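PDB 1NKV: HYPOTHETICAL PROTEIN yjhP from Escherichia coli, which is of unknown function but is probably a methyltransferase with a Rossmann-like fold that uses S-adenosylmethionine. Local coordinates for residues Y98-V110 and L125-G139. Numbering follows the deposited sequence.
Sequences YVANEKCDVAACV and LLAQSLKPGGIMLIG
Strands 104-109 and 134-139, joined through the helix that ends at Gln128, form a right-handed beta-alpha-beta crossover of the Rossmann-like methyltransferase fold. Strand 106-109 runs parallel to 134-139, their axes 4.6 Å apart at closest and 9° off parallel. The backbone ladder zigzags: Ile135 N gives to Asp105 O, Ala107 N to Ile135 O, Leu137 N to Ala107 O, and Cys109 N to Leu137 O.

Before the ladder, the chain leaving the helix pairs briefly with Cys104: Cys104 N binds Ser129 O, and Lys131 N gives a hydrogen bond to Cys104 O (2.9 Å). A type II turn from Lys131 to Gly134 then carries the chain into the second strand. Lys131 lies extended across Cys104 O and bends at its last torsion (chi4 68°), which brings NZ to both Lys103 O (2.9 Å) and Asp105 OD1 (2.8 Å), the latter a salt bridge in which NZ comes to OD1 from above the carboxylate plane.

On the helix-facing side, Ala107 CB sits between Leu126 CD2 (3.4 Å) and Leu130 CD1 (3.7 Å), while Leu126 CD1 reaches Cys109 CB. On the other face, Leu137 CD1 packs on Val106 CG1 at 3.6 Å. Ser129 OG turns back to Leu125 O, which also accepts Ser129 N from the opposite face of its plane, tying off the helix end.

Strand 40-43 flanks strand 104-109 and strand 238-245 flanks strand 134-143, so the pair lies inside the sheet; Trp54 of helix 49-57 packs against Leu137, and Arg39 N binds Asp105 OD2.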
loop_
_atom_site.group_PDB
_atom_site.type_symbol
_atom_site.label_atom_id
_atom_site.label_comp_id
_atom_site.label_asym_id
_atom_site.label_seq_id
_atom_site.Cartn_x
_atom_site.Cartn_y
_atom_site.Cartn_z
ATOM N N TYR C 98 -13.480 -19.706 31.051
ATOM C CA TYR C 98 -12.387 -18.818 31.429
ATOM C C TYR C 98 -12.868 -17.539 32.110
ATOM O O TYR C 98 -13.853 -16.935 31.686
ATOM C CB TYR C 98 -11.563 -18.435 30.202
ATOM C CG TYR C 98 -10.485 -17.432 30.520
ATOM C CD1 TYR C 98 -9.354 -17.802 31.239
ATOM C CD2 TYR C 98 -10.612 -16.104 30.130
ATOM C CE1 TYR C 98 -8.370 -16.870 31.560
ATOM C CE2 TYR C 98 -9.639 -15.166 30.447
ATOM C CZ TYR C 98 -8.519 -15.555 31.160
ATOM O OH TYR C 98 -7.546 -14.628 31.460
ATOM N N VAL C 99 -12.162 -17.135 33.163
ATOM C CA VAL C 99 -12.479 -15.915 33.911
ATOM C C VAL C 99 -11.168 -15.229 34.285
ATOM O O VAL C 99 -10.290 -15.832 34.902
ATOM C CB VAL C 99 -13.281 -16.212 35.208
ATOM C CG1 VAL C 99 -13.478 -14.928 36.004
ATOM C CG2 VAL C 99 -14.630 -16.823 34.860
ATOM N N ALA C 100 -11.035 -13.968 33.906
ATOM C CA ALA C 100 -9.813 -13.240 34.194
ATOM C C ALA C 100 -9.729 -12.760 35.630
ATOM O O ALA C 100 -10.741 -12.506 36.282
ATOM C CB ALA C 100 -9.674 -12.061 33.247
ATOM N N ASN C 101 -8.501 -12.648 36.115
ATOM C CA ASN C 101 -8.252 -12.183 37.463
ATOM C C ASN C 101 -8.846 -10.783 37.539
ATOM O O ASN C 101 -9.793 -10.539 38.283
ATOM C CB ASN C 101 -6.744 -12.146 37.719
ATOM C CG ASN C 101 -6.403 -11.862 39.163
ATOM O OD1 ASN C 101 -5.243 -11.962 39.567
ATOM N ND2 ASN C 101 -7.408 -11.503 39.953
ATOM N N GLU C 102 -8.290 -9.871 36.751
ATOM C CA GLU C 102 -8.774 -8.501 36.704
ATOM C C GLU C 102 -9.107 -8.125 35.276
ATOM O O GLU C 102 -8.548 -8.685 34.335
ATOM C CB GLU C 102 -7.728 -7.536 37.262
ATOM C CG GLU C 102 -7.737 -7.457 38.776
ATOM C CD GLU C 102 -9.129 -7.192 39.327
ATOM O OE1 GLU C 102 -9.781 -6.229 38.861
ATOM O OE2 GLU C 102 -9.568 -7.946 40.224
ATOM N N LYS C 103 -10.024 -7.178 35.118
ATOM C CA LYS C 103 -10.439 -6.725 33.796
ATOM C C LYS C 103 -9.224 -6.230 33.018
ATOM O O LYS C 103 -8.164 -5.979 33.590
ATOM C CB LYS C 103 -11.448 -5.579 33.916
ATOM C CG LYS C 103 -12.618 -5.815 34.859
ATOM C CD LYS C 103 -13.515 -6.940 34.392
ATOM C CE LYS C 103 -14.909 -6.820 34.997
ATOM N NZ LYS C 103 -15.567 -5.541 34.584
ATOM N N CYS C 104 -9.375 -6.095 31.710
ATOM C CA CYS C 104 -8.285 -5.600 30.902
ATOM C C CYS C 104 -8.799 -4.401 30.133
ATOM O O CYS C 104 -9.990 -4.095 30.173
ATOM C CB CYS C 104 -7.781 -6.675 29.944
ATOM S SG CYS C 104 -9.044 -7.349 28.923
ATOM N N ASP C 105 -7.885 -3.735 29.436
ATOM C CA ASP C 105 -8.183 -2.542 28.653
ATOM C C ASP C 105 -8.396 -2.813 27.177
ATOM O O ASP C 105 -8.992 -2.005 26.468
ATOM C CB ASP C 105 -7.041 -1.559 28.814
ATOM C CG ASP C 105 -6.523 -1.522 30.232
ATOM O OD1 ASP C 105 -7.331 -1.212 31.134
ATOM O OD2 ASP C 105 -5.319 -1.813 30.446
ATOM N N VAL C 106 -7.883 -3.937 26.701
ATOM C CA VAL C 106 -8.040 -4.276 25.300
ATOM C C VAL C 106 -8.310 -5.768 25.140
ATOM O O VAL C 106 -7.471 -6.600 25.477
ATOM C CB VAL C 106 -6.769 -3.901 24.483
ATOM C CG1 VAL C 106 -6.985 -4.216 23.023
ATOM C CG2 VAL C 106 -6.441 -2.445 24.657
ATOM N N ALA C 107 -9.487 -6.114 24.643
ATOM C CA ALA C 107 -9.815 -7.520 24.438
ATOM C C ALA C 107 -9.841 -7.787 22.939
ATOM O O ALA C 107 -10.699 -7.287 22.223
ATOM C CB ALA C 107 -11.173 -7.839 25.058
ATOM N N ALA C 108 -8.903 -8.573 22.452
ATOM C CA ALA C 108 -8.875 -8.820 21.028
ATOM C C ALA C 108 -9.264 -10.217 20.619
ATOM O O ALA C 108 -9.063 -11.184 21.356
ATOM C CB ALA C 108 -7.506 -8.501 20.474
ATOM N N CYS C 109 -9.847 -10.316 19.433
ATOM C CA CYS C 109 -10.202 -11.605 18.871
ATOM C C CYS C 109 -10.347 -11.450 17.373
ATOM O O CYS C 109 -11.440 -11.203 16.867
ATOM C CB CYS C 109 -11.496 -12.161 19.457
ATOM S SG CYS C 109 -11.798 -13.894 18.914
ATOM N N VAL C 110 -9.237 -11.593 16.660
ATOM C CA VAL C 110 -9.279 -11.461 15.215
ATOM C C VAL C 110 -9.946 -12.664 14.528
ATOM O O VAL C 110 -10.296 -12.592 13.352
ATOM C CB VAL C 110 -7.858 -11.247 14.643
ATOM C CG1 VAL C 110 -7.214 -10.030 15.315
ATOM C CG2 VAL C 110 -7.018 -12.498 14.834
ATOM N N LEU C 125 -17.585 -13.245 26.788
ATOM C CA LEU C 125 -16.275 -13.294 27.417
ATOM C C LEU C 125 -15.491 -12.016 27.168
ATOM O O LEU C 125 -14.905 -11.448 28.088
ATOM C CB LEU C 125 -15.490 -14.492 26.888
ATOM C CG LEU C 125 -14.066 -14.716 27.402
ATOM C CD1 LEU C 125 -14.022 -14.739 28.934
ATOM C CD2 LEU C 125 -13.569 -16.026 26.828
ATOM N N LEU C 126 -15.480 -11.563 25.923
ATOM C CA LEU C 126 -14.759 -10.350 25.580
ATOM C C LEU C 126 -15.307 -9.132 26.302
ATOM O O LEU C 126 -14.594 -8.152 26.514
ATOM C CB LEU C 126 -14.816 -10.103 24.072
ATOM C CG LEU C 126 -13.899 -10.973 23.226
ATOM C CD1 LEU C 126 -14.147 -10.713 21.763
ATOM C CD2 LEU C 126 -12.446 -10.669 23.589
ATOM N N ALA C 127 -16.576 -9.189 26.682
ATOM C CA ALA C 127 -17.193 -8.057 27.346
ATOM C C ALA C 127 -17.218 -8.198 28.853
ATOM O O ALA C 127 -17.227 -7.199 29.578
ATOM C CB ALA C 127 -18.596 -7.873 26.823
ATOM N N GLN C 128 -17.219 -9.441 29.316
ATOM C CA GLN C 128 -17.265 -9.738 30.740
ATOM C C GLN C 128 -15.922 -9.481 31.406
ATOM O O GLN C 128 -15.836 -9.280 32.616
ATOM C CB GLN C 128 -17.667 -11.201 30.950
ATOM C CG GLN C 128 -18.255 -11.499 32.324
ATOM C CD GLN C 128 -19.639 -10.879 32.520
ATOM O OE1 GLN C 128 -19.895 -9.753 32.077
ATOM N NE2 GLN C 128 -20.533 -11.608 33.198
ATOM N N SER C 129 -14.868 -9.474 30.610
ATOM C CA SER C 129 -13.548 -9.271 31.164
ATOM C C SER C 129 -12.912 -7.984 30.681
ATOM O O SER C 129 -11.695 -7.831 30.731
ATOM C CB SER C 129 -12.675 -10.452 30.781
ATOM O OG SER C 129 -12.775 -10.671 29.387
ATOM N N LEU C 130 -13.734 -7.052 30.225
ATOM C CA LEU C 130 -13.222 -5.796 29.712
ATOM C C LEU C 130 -13.663 -4.632 30.576
ATOM O O LEU C 130 -14.839 -4.526 30.919
ATOM C CB LEU C 130 -13.720 -5.594 28.287
ATOM C CG LEU C 130 -13.051 -4.492 27.486
ATOM C CD1 LEU C 130 -11.628 -4.894 27.199
ATOM C CD2 LEU C 130 -13.802 -4.262 26.197
ATOM N N LYS C 131 -12.725 -3.758 30.930
ATOM C CA LYS C 131 -13.040 -2.589 31.755
ATOM C C LYS C 131 -14.085 -1.694 31.096
ATOM O O LYS C 131 -14.216 -1.670 29.875
ATOM C CB LYS C 131 -11.784 -1.761 32.027
ATOM C CG LYS C 131 -10.712 -2.490 32.815
ATOM C CD LYS C 131 -9.607 -1.538 33.239
ATOM C CE LYS C 131 -8.483 -2.264 33.971
ATOM N NZ LYS C 131 -7.701 -3.197 33.089
ATOM N N PRO C 132 -14.842 -0.942 31.907
ATOM C CA PRO C 132 -15.875 -0.048 31.366
ATOM C C PRO C 132 -15.236 0.972 30.420
ATOM O O PRO C 132 -14.283 1.676 30.786
ATOM C CB PRO C 132 -16.468 0.589 32.625
ATOM C CG PRO C 132 -16.303 -0.510 33.653
ATOM C CD PRO C 132 -14.878 -0.947 33.378
ATOM N N GLY C 133 -15.757 1.038 29.202
ATOM C CA GLY C 133 -15.204 1.948 28.218
ATOM C C GLY C 133 -13.888 1.403 27.687
ATOM O O GLY C 133 -12.959 2.154 27.381
ATOM N N GLY C 134 -13.809 0.079 27.591
ATOM C CA GLY C 134 -12.608 -0.555 27.089
ATOM C C GLY C 134 -12.715 -0.786 25.595
ATOM O O GLY C 134 -13.806 -0.750 25.028
ATOM N N ILE C 135 -11.575 -1.025 24.957
ATOM C CA ILE C 135 -11.523 -1.253 23.521
ATOM C C ILE C 135 -11.668 -2.732 23.203
ATOM O O ILE C 135 -11.019 -3.578 23.820
ATOM C CB ILE C 135 -10.185 -0.758 22.937
ATOM C CG1 ILE C 135 -9.939 0.689 23.339
ATOM C CG2 ILE C 135 -10.216 -0.833 21.426
ATOM C CD1 ILE C 135 -8.634 1.227 22.849
HETATM N N MSE C 136 -12.521 -3.046 22.238
HETATM C CA MSE C 136 -12.709 -4.428 21.849
HETATM C C MSE C 136 -12.258 -4.618 20.412
HETATM O O MSE C 136 -12.920 -4.162 19.493
HETATM C CB MSE C 136 -14.166 -4.820 21.981
HETATM C CG MSE C 136 -14.419 -6.250 21.605
HETATM SE SE MSE C 136 -16.268 -6.699 21.842
HETATM C CE MSE C 136 -16.743 -7.036 20.016
ATOM N N LEU C 137 -11.132 -5.290 20.222
ATOM C CA LEU C 137 -10.612 -5.518 18.887
ATOM C C LEU C 137 -11.192 -6.777 18.253
ATOM O O LEU C 137 -11.025 -7.893 18.757
ATOM C CB LEU C 137 -9.076 -5.592 18.920
ATOM C CG LEU C 137 -8.237 -4.314 18.878
ATOM C CD1 LEU C 137 -8.625 -3.343 19.986
ATOM C CD2 LEU C 137 -6.773 -4.695 19.011
ATOM N N ILE C 138 -11.873 -6.604 17.132
ATOM C CA ILE C 138 -12.471 -7.742 16.472
ATOM C C ILE C 138 -12.194 -7.770 14.977
ATOM O O ILE C 138 -12.441 -6.806 14.251
ATOM C CB ILE C 138 -13.976 -7.747 16.724
ATOM C CG1 ILE C 138 -14.506 -6.331 16.600
ATOM C CG2 ILE C 138 -14.280 -8.242 18.126
ATOM C CD1 ILE C 138 -15.984 -6.262 16.692
ATOM N N GLY C 139 -11.657 -8.891 14.524
ATOM C CA GLY C 139 -11.367 -9.039 13.117
ATOM C C GLY C 139 -12.574 -9.638 12.431
ATOM O O GLY C 139 -13.038 -10.713 12.799
#